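PDB 6DG4: Ulp1-like SUMO protease from Chaetomium thermophilum, which probably removes SUMO from modified proteins as a thiol protease of the C48 family, represented here by its C-terminal catalytic domain. Local coordinates for residues H103-C108 against V173-E178; F95-L100 against E163-K168. All blocks are in the same frame, centred on the assembly; numbering follows the deposited sequence.

Contact 1. Residues H103-C108 against V173-E178; sequences HGPGGC and VKFVLE
The short 3-10 turn that joins helix 96-103 to helix 109-114 in this Ulp1-type catalytic domain packs against the C-terminal end of helix 163-177, with Pro105 and Gly106 meeting the ring of Phe175. It shows how a surface loop can be seated without a single hydrogen bond between the parts that touch. The nearest backbones are those of Pro105 and Phe175, whose CA atoms are 6.6 Å apart. Phe175 spans that distance because its CG lies anti to the backbone N (chi1 174°), which carries the phenyl group off the helix and over the turn. One face of the ring receives the peptide between Pro105 and Gly106: Pro105 C sits 3.9 Å above the ring centre, and Gly106 N is displaced toward the rim at nearly the same height. The amide lies over the ring with a moderate tilt, Pro105 O being 3.6 Å from Phe175 CE2. The pyrrolidine ring adds the apolar part, its CB lying over the same face, nearest Phe175 CG at 3.6 Å. The turn itself is braced from within. Gly107 N donates to Gly104 O, and Cys108 N, at the N-cap position of helix 109-114, donates to Pro105 O at 2.9 Å. The carbonyl beneath the phenyl face is thereby already engaged. Gly104 breaks from helix 96-103 with positive phi, a conformation that favours glycine and redirects the chain into the turn. On the other segment Glu178 leaves helix 163-177 in a similar way, and its carboxylate forms a salt bridge with Lys119. At the far rim of the ring, Gly106 CA approaches Phe175 CZ to 3.6 Å.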
ATOM      1  N   HIS A 103     -14.251 -16.704   3.004  1.00 13.26           N
ATOM      2  CA  HIS A 103     -14.939 -16.834   4.276  1.00 14.88           C
ATOM      3  C   HIS A 103     -15.940 -15.725   4.568  1.00 17.55           C
ATOM      4  O   HIS A 103     -16.778 -15.895   5.457  1.00 20.54           O
ATOM      5  CB  HIS A 103     -13.920 -16.806   5.428  1.00 16.64           C
ATOM      6  CG  HIS A 103     -13.106 -18.053   5.559  1.00 16.66           C
ATOM      7  ND1 HIS A 103     -12.097 -18.389   4.681  1.00 17.56           N
ATOM      8  CD2 HIS A 103     -13.148 -19.041   6.482  1.00 17.89           C
ATOM      9  CE1 HIS A 103     -11.555 -19.534   5.057  1.00 18.21           C
ATOM     10  NE2 HIS A 103     -12.175 -19.951   6.146  1.00 19.47           N
ATOM     11  N   GLY A 104     -15.849 -14.586   3.892  1.00 19.67           N
ATOM     12  CA  GLY A 104     -16.556 -13.402   4.324  1.00 21.90           C
ATOM     13  C   GLY A 104     -15.952 -12.802   5.587  1.00 22.68           C
ATOM     14  O   GLY A 104     -15.044 -13.376   6.198  1.00 22.14           O
ATOM     15  N   PRO A 105     -16.473 -11.649   6.026  1.00 23.90           N
ATOM     16  CA  PRO A 105     -15.843 -10.946   7.160  1.00 22.86           C
ATOM     17  C   PRO A 105     -15.878 -11.729   8.460  1.00 22.56           C
ATOM     18  O   PRO A 105     -14.961 -11.600   9.282  1.00 22.39           O
ATOM     19  CB  PRO A 105     -16.649  -9.640   7.270  1.00 24.40           C
ATOM     20  CG  PRO A 105     -17.466  -9.552   6.011  1.00 26.44           C
ATOM     21  CD  PRO A 105     -17.666 -10.948   5.527  1.00 25.87           C
ATOM     22  N   GLY A 106     -16.914 -12.539   8.679  1.00 21.45           N
ATOM     23  CA  GLY A 106     -17.001 -13.303   9.907  1.00 22.00           C
ATOM     24  C   GLY A 106     -15.922 -14.349  10.078  1.00 23.73           C
ATOM     25  O   GLY A 106     -15.739 -14.858  11.187  1.00 27.02           O
ATOM     26  N   GLY A 107     -15.211 -14.693   9.009  1.00 21.82           N
ATOM     27  CA  GLY A 107     -14.071 -15.575   9.108  1.00 22.71           C
ATOM     28  C   GLY A 107     -12.744 -14.854   9.115  1.00 23.86           C
ATOM     29  O   GLY A 107     -11.699 -15.513   9.067  1.00 24.79           O
ATOM     30  N   CYS A 108     -12.750 -13.522   9.201  1.00 23.62           N
ATOM     31  CA  CYS A 108     -11.540 -12.717   9.095  1.00 22.86           C
ATOM     32  C   CYS A 108     -11.086 -12.149  10.437  1.00 20.56           C
ATOM     33  O   CYS A 108     -10.260 -11.233  10.467  1.00 20.21           O
ATOM     34  CB  CYS A 108     -11.751 -11.573   8.098  1.00 24.96           C
ATOM     35  SG  CYS A 108     -11.808 -12.072   6.364  1.00 28.54           S
ATOM     36  N   VAL A 173     -17.002  -3.187   6.523  1.00  9.52           N
ATOM     37  CA  VAL A 173     -17.196  -2.083   7.461  1.00  9.11           C
ATOM     38  C   VAL A 173     -18.405  -2.348   8.352  1.00  9.36           C
ATOM     39  O   VAL A 173     -18.346  -2.173   9.575  1.00  9.75           O
ATOM     40  CB  VAL A 173     -17.320  -0.751   6.693  1.00  9.86           C
ATOM     41  CG1 VAL A 173     -17.709   0.379   7.628  1.00 11.93           C
ATOM     42  CG2 VAL A 173     -16.009  -0.414   5.975  1.00 11.38           C
ATOM     43  N   LYS A 174     -19.522  -2.765   7.745  1.00  9.84           N
ATOM     44  CA  LYS A 174     -20.732  -3.061   8.507  1.00 10.67           C
ATOM     45  C   LYS A 174     -20.482  -4.167   9.519  1.00 10.26           C
ATOM     46  O   LYS A 174     -20.942  -4.091  10.666  1.00 12.04           O
ATOM     47  CB  LYS A 174     -21.842  -3.461   7.540  1.00 13.03           C
ATOM     48  CG  LYS A 174     -23.137  -3.871   8.223  1.00 15.88           C
ATOM     49  CD  LYS A 174     -24.231  -4.030   7.207  1.00 20.67           C
ATOM     50  CE  LYS A 174     -25.557  -4.322   7.882  1.00 25.52           C
ATOM     51  NZ  LYS A 174     -26.702  -4.129   6.949  1.00 28.38           N
ATOM     52  N   PHE A 175     -19.726  -5.193   9.125  1.00 11.13           N
ATOM     53  CA  PHE A 175     -19.439  -6.283  10.045  1.00 12.41           C
ATOM     54  C   PHE A 175     -18.668  -5.789  11.263  1.00 12.58           C
ATOM     55  O   PHE A 175     -18.966  -6.185  12.395  1.00 14.22           O
ATOM     56  CB  PHE A 175     -18.639  -7.371   9.336  1.00 14.03           C
ATOM     57  CG  PHE A 175     -18.187  -8.458  10.254  1.00 20.43           C
ATOM     58  CD1 PHE A 175     -19.031  -9.500  10.569  1.00 24.00           C
ATOM     59  CD2 PHE A 175     -16.927  -8.423  10.828  1.00 22.98           C
ATOM     60  CE1 PHE A 175     -18.622 -10.506  11.431  1.00 24.39           C
ATOM     61  CE2 PHE A 175     -16.516  -9.416  11.693  1.00 24.60           C
ATOM     62  CZ  PHE A 175     -17.367 -10.453  11.999  1.00 23.90           C
ATOM     63  N   VAL A 176     -17.653  -4.953  11.051  1.00 12.22           N
ATOM     64  CA  VAL A 176     -16.838  -4.480  12.165  1.00 11.99           C
ATOM     65  C   VAL A 176     -17.638  -3.548  13.073  1.00 11.86           C
ATOM     66  O   VAL A 176     -17.584  -3.656  14.304  1.00 13.02           O
ATOM     67  CB  VAL A 176     -15.557  -3.800  11.649  1.00 13.50           C
ATOM     68  CG1 VAL A 176     -14.792  -3.186  12.806  1.00 15.44           C
ATOM     69  CG2 VAL A 176     -14.679  -4.802  10.903  1.00 15.44           C
ATOM     70  N   LEU A 177     -18.378  -2.608  12.484  1.00 10.66           N
ATOM     71  CA  LEU A 177     -18.996  -1.548  13.270  1.00 10.81           C
ATOM     72  C   LEU A 177     -20.299  -1.961  13.949  1.00 10.80           C
ATOM     73  O   LEU A 177     -20.683  -1.327  14.936  1.00 10.75           O
ATOM     74  CB  LEU A 177     -19.245  -0.307  12.408  1.00  9.97           C
ATOM     75  CG  LEU A 177     -18.012   0.561  12.169  1.00 10.95           C
ATOM     76  CD1 LEU A 177     -18.334   1.692  11.209  1.00 12.64           C
ATOM     77  CD2 LEU A 177     -17.489   1.116  13.489  1.00 12.72           C
ATOM     78  N   GLU A 178     -20.986  -2.988  13.455  1.00 10.86           N
ATOM     79  CA  GLU A 178     -22.194  -3.523  14.111  1.00 11.27           C
ATOM     80  C   GLU A 178     -23.217  -2.404  14.285  1.00 13.14           C
ATOM     81  O   GLU A 178     -23.580  -1.749  13.294  1.00 12.29           O
ATOM     82  CB  GLU A 178     -21.796  -4.245  15.397  1.00 12.48           C
ATOM     83  CG  GLU A 178     -20.804  -5.356  15.212  1.00 15.85           C
ATOM     84  CD  GLU A 178     -20.458  -6.057  16.513  1.00 18.80           C
ATOM     85  OE1 GLU A 178     -20.698  -5.492  17.601  1.00 18.16           O
ATOM     86  OE2 GLU A 178     -19.931  -7.181  16.444  1.00 23.49           O
TER

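Contact 2. Residues F95-L100 against E163-K168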
ATOM      1  N   PHE A  95      -2.888 -12.321   2.406  1.00 11.41           N
ATOM      2  CA  PHE A  95      -3.847 -13.343   2.794  1.00 10.71           C
ATOM      3  C   PHE A  95      -5.225 -12.772   3.070  1.00  9.46           C
ATOM      4  O   PHE A  95      -6.192 -13.537   3.125  1.00 10.31           O
ATOM      5  CB  PHE A  95      -3.330 -14.093   4.024  1.00 12.16           C
ATOM      6  CG  PHE A  95      -2.099 -14.911   3.748  1.00 15.96           C
ATOM      7  CD1 PHE A  95      -2.214 -16.205   3.283  1.00 19.62           C
ATOM      8  CD2 PHE A  95      -0.832 -14.377   3.917  1.00 17.00           C
ATOM      9  CE1 PHE A  95      -1.093 -16.961   3.012  1.00 22.31           C
ATOM     10  CE2 PHE A  95       0.296 -15.130   3.646  1.00 20.87           C
ATOM     11  CZ  PHE A  95       0.163 -16.421   3.191  1.00 22.95           C
ATOM     12  N   PHE A  96      -5.355 -11.455   3.222  1.00  9.21           N
ATOM     13  CA  PHE A  96      -6.633 -10.920   3.667  1.00  9.32           C
ATOM     14  C   PHE A  96      -7.699 -11.024   2.582  1.00  9.59           C
ATOM     15  O   PHE A  96      -8.785 -11.561   2.818  1.00  9.89           O
ATOM     16  CB  PHE A  96      -6.503  -9.484   4.153  1.00 10.34           C
ATOM     17  CG  PHE A  96      -7.791  -8.927   4.656  1.00 11.02           C
ATOM     18  CD1 PHE A  96      -8.283  -9.311   5.883  1.00 12.93           C
ATOM     19  CD2 PHE A  96      -8.533  -8.056   3.890  1.00 14.87           C
ATOM     20  CE1 PHE A  96      -9.476  -8.818   6.349  1.00 15.15           C
ATOM     21  CE2 PHE A  96      -9.736  -7.564   4.351  1.00 17.00           C
ATOM     22  CZ  PHE A  96     -10.203  -7.941   5.584  1.00 15.07           C
ATOM     23  N   TRP A  97      -7.424 -10.505   1.392  1.00 10.28           N
ATOM     24  CA  TRP A  97      -8.456 -10.524   0.357  1.00 11.10           C
ATOM     25  C   TRP A  97      -8.923 -11.939   0.042  1.00 10.14           C
ATOM     26  O   TRP A  97     -10.143 -12.159  -0.036  1.00 11.18           O
ATOM     27  CB  TRP A  97      -7.993  -9.761  -0.885  1.00 11.60           C
ATOM     28  CG  TRP A  97      -9.087  -9.581  -1.891  1.00 10.96           C
ATOM     29  CD1 TRP A  97      -9.205 -10.215  -3.089  1.00 11.51           C
ATOM     30  CD2 TRP A  97     -10.225  -8.719  -1.779  1.00  9.71           C
ATOM     31  NE1 TRP A  97     -10.343  -9.801  -3.735  1.00 12.15           N
ATOM     32  CE2 TRP A  97     -10.987  -8.879  -2.952  1.00  9.73           C
ATOM     33  CE3 TRP A  97     -10.678  -7.829  -0.798  1.00 11.56           C
ATOM     34  CZ2 TRP A  97     -12.176  -8.184  -3.174  1.00 12.90           C
ATOM     35  CZ3 TRP A  97     -11.858  -7.131  -1.025  1.00 13.38           C
ATOM     36  CH2 TRP A  97     -12.589  -7.313  -2.202  1.00 13.99           C
ATOM     37  N   PRO A  98      -8.047 -12.928  -0.141  1.00 10.14           N
ATOM     38  CA  PRO A  98      -8.549 -14.297  -0.348  1.00 11.58           C
ATOM     39  C   PRO A  98      -9.400 -14.801   0.806  1.00 10.94           C
ATOM     40  O   PRO A  98     -10.395 -15.500   0.577  1.00 12.07           O
ATOM     41  CB  PRO A  98      -7.272 -15.125  -0.549  1.00 12.78           C
ATOM     42  CG  PRO A  98      -6.196 -14.163  -0.841  1.00 16.17           C
ATOM     43  CD  PRO A  98      -6.587 -12.825  -0.310  1.00 11.08           C
ATOM     44  N   ARG A  99      -9.038 -14.460   2.045  1.00  9.76           N
ATOM     45  CA  ARG A  99      -9.846 -14.861   3.191  1.00 10.16           C
ATOM     46  C   ARG A  99     -11.219 -14.206   3.142  1.00 11.03           C
ATOM     47  O   ARG A  99     -12.238 -14.846   3.429  1.00 11.45           O
ATOM     48  CB  ARG A  99      -9.123 -14.481   4.483  1.00 13.03           C
ATOM     49  CG  ARG A  99      -9.862 -14.873   5.751  1.00 19.37           C
ATOM     50  CD  ARG A  99      -9.435 -16.236   6.201  1.00 22.64           C
ATOM     51  NE  ARG A  99     -10.148 -16.684   7.392  1.00 25.68           N
ATOM     52  CZ  ARG A  99      -9.987 -17.884   7.937  1.00 29.62           C
ATOM     53  NH1 ARG A  99      -9.130 -18.743   7.403  1.00 31.54           N
ATOM     54  NH2 ARG A  99     -10.672 -18.223   9.019  1.00 33.12           N
ATOM     55  N   LEU A 100     -11.265 -12.925   2.778  1.00 11.97           N
ATOM     56  CA  LEU A 100     -12.540 -12.226   2.686  1.00 12.85           C
ATOM     57  C   LEU A 100     -13.421 -12.832   1.596  1.00 13.30           C
ATOM     58  O   LEU A 100     -14.629 -13.015   1.794  1.00 15.46           O
ATOM     59  CB  LEU A 100     -12.285 -10.740   2.435  1.00 13.21           C
ATOM     60  CG  LEU A 100     -13.503  -9.829   2.554  1.00 15.53           C
ATOM     61  CD1 LEU A 100     -14.104  -9.923   3.948  1.00 20.17           C
ATOM     62  CD2 LEU A 100     -13.128  -8.406   2.268  1.00 15.44           C
ATOM     63  N   GLU A 163     -17.411  -1.990  -8.671  1.00 15.35           N
ATOM     64  CA  GLU A 163     -18.582  -2.011  -7.795  1.00 15.76           C
ATOM     65  C   GLU A 163     -18.581  -3.246  -6.901  1.00 14.72           C
ATOM     66  O   GLU A 163     -18.962  -3.176  -5.728  1.00 14.91           O
ATOM     67  CB  GLU A 163     -19.864  -1.949  -8.626  1.00 18.00           C
ATOM     68  CG  GLU A 163     -20.009  -0.664  -9.424  1.00 23.56           C
ATOM     69  CD  GLU A 163     -19.933   0.579  -8.553  1.00 30.17           C
ATOM     70  OE1 GLU A 163     -20.621   0.619  -7.506  1.00 32.49           O
ATOM     71  OE2 GLU A 163     -19.168   1.505  -8.916  1.00 32.28           O
ATOM     72  N   ARG A 164     -18.132  -4.384  -7.429  1.00 14.52           N
ATOM     73  CA  ARG A 164     -18.055  -5.601  -6.629  1.00 13.99           C
ATOM     74  C   ARG A 164     -17.125  -5.420  -5.434  1.00 12.52           C
ATOM     75  O   ARG A 164     -17.453  -5.821  -4.310  1.00 13.67           O
ATOM     76  CB  ARG A 164     -17.589  -6.747  -7.520  1.00 16.80           C
ATOM     77  CG  ARG A 164     -17.149  -7.977  -6.788  1.00 19.67           C
ATOM     78  CD  ARG A 164     -16.771  -9.059  -7.779  1.00 22.37           C
ATOM     79  NE  ARG A 164     -15.874 -10.026  -7.169  1.00 26.46           N
ATOM     80  CZ  ARG A 164     -14.550  -9.906  -7.137  1.00 26.19           C
ATOM     81  NH1 ARG A 164     -13.827 -10.847  -6.554  1.00 29.01           N
ATOM     82  NH2 ARG A 164     -13.951  -8.864  -7.696  1.00 27.14           N
ATOM     83  N   VAL A 165     -15.950  -4.832  -5.653  1.00 12.19           N
ATOM     84  CA  VAL A 165     -15.025  -4.610  -4.547  1.00 11.16           C
ATOM     85  C   VAL A 165     -15.611  -3.612  -3.557  1.00 10.34           C
ATOM     86  O   VAL A 165     -15.555  -3.819  -2.339  1.00 10.66           O
ATOM     87  CB  VAL A 165     -13.652  -4.157  -5.068  1.00 11.09           C
ATOM     88  CG1 VAL A 165     -12.758  -3.737  -3.907  1.00 11.28           C
ATOM     89  CG2 VAL A 165     -13.001  -5.279  -5.855  1.00 12.89           C
ATOM     90  N   LYS A 166     -16.168  -2.507  -4.061  1.00 10.89           N
ATOM     91  CA  LYS A 166     -16.741  -1.501  -3.174  1.00 11.66           C
ATOM     92  C   LYS A 166     -17.801  -2.103  -2.261  1.00 11.12           C
ATOM     93  O   LYS A 166     -17.845  -1.800  -1.063  1.00 11.23           O
ATOM     94  CB  LYS A 166     -17.361  -0.372  -3.991  1.00 13.00           C
ATOM     95  CG  LYS A 166     -16.366   0.482  -4.740  1.00 15.48           C
ATOM     96  CD  LYS A 166     -17.105   1.305  -5.793  1.00 18.99           C
ATOM     97  CE  LYS A 166     -16.196   2.251  -6.516  1.00 21.80           C
ATOM     98  NZ  LYS A 166     -16.939   2.982  -7.577  1.00 20.54           N
ATOM     99  N   ALA A 167     -18.688  -2.930  -2.815  1.00 12.36           N
ATOM    100  CA  ALA A 167     -19.725  -3.547  -1.996  1.00 12.59           C
ATOM    101  C   ALA A 167     -19.125  -4.458  -0.931  1.00 12.13           C
ATOM    102  O   ALA A 167     -19.612  -4.498   0.207  1.00 12.84           O
ATOM    103  CB  ALA A 167     -20.695  -4.320  -2.884  1.00 13.76           C
ATOM    104  N   LYS A 168     -18.075  -5.208  -1.280  1.00 11.73           N
ATOM    105  CA  LYS A 168     -17.430  -6.075  -0.298  1.00 11.50           C
ATOM    106  C   LYS A 168     -16.762  -5.265   0.803  1.00 10.20           C
ATOM    107  O   LYS A 168     -16.765  -5.671   1.972  1.00 10.78           O
ATOM    108  CB  LYS A 168     -16.426  -6.990  -0.994  1.00 11.98           C
ATOM    109  CG  LYS A 168     -17.115  -8.088  -1.790  1.00 15.15           C
ATOM    110  CD  LYS A 168     -16.132  -8.970  -2.516  1.00 18.58           C
ATOM    111  CE  LYS A 168     -16.862  -9.991  -3.371  1.00 23.08           C
ATOM    112  NZ  LYS A 168     -17.709 -10.897  -2.554  1.00 26.68           N
TER
HETATM  113  O   HOH W   1     -16.259 -10.936   0.387  1.00 37.29           O
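Segment 95-100, helical for most of its length, and the opening turns of helix 163-177 face each other with the CA atoms of Trp97 and Val165 10.1 Å apart and those of Leu100 and Lys168 8.4 Å apart, a separation that an indole can fill. Trp97 does so. Its CG lies anti to the backbone N (chi1 -172°), and this directs the six-membered part of the indole at the second helix. There CH2 meets Val165 CG1 at 4.0 Å, while the other methyl of the valine, CG2, touches the neighbouring CZ2. Lys168 contributes aliphatic carbon rather than charge: its CD is 3.9 Å from Trp97 CH2, with the lysine chain crossing the tryptophan at about a right angle. The last torsion of that chain then bends (chi4 -62°), taking the ammonium off to a water that accepts from Lys168 NZ at 3.3 Å. The same water donates to Leu100 O at 3.0 Å, so a polar bridge links the helices beside the apolar one. The indole N-H is satisfied by Glu134 OE2, an oxygen that also receives the guanidinium of Arg164 in a salt bridge. One carboxylate oxygen thus ties together a side chain from each segment and helps to fix the rotation of the indole. With an alanine in place of Trp97, a gap would probably open beside Val165 and the Lys168 methylenes, and Glu134 would lose its indole donor. Strand 127-134 backs the interface: its Ile132 packs on both Trp97 and Val165 and its end carries Glu134, so both helices rest on this strand of the mixed sheet, with Leu101 of helix 96-103 adding contacts to Arg164 and Lys168.

How the contacts relate
Both contacts pair the same parts of the fold, the region of helix 96-103 and its following turn with helix 163-177, at opposite ends of the latter. Contact 2 is buried over the sheet and mixes apolar packing with polar links, whereas contact 1, some 11 Å away between centres, lies at the surface, has no hydrogen bond across it and relies on a peptide and a proline against one aromatic face. They also touch directly: Gly107 O of contact 1 probably accepts a hydrogen bond from Arg99 NE of contact 2 (2.6 Å), and Leu100 packs against both Pro105 and Cys108, extending the buried core toward the turn.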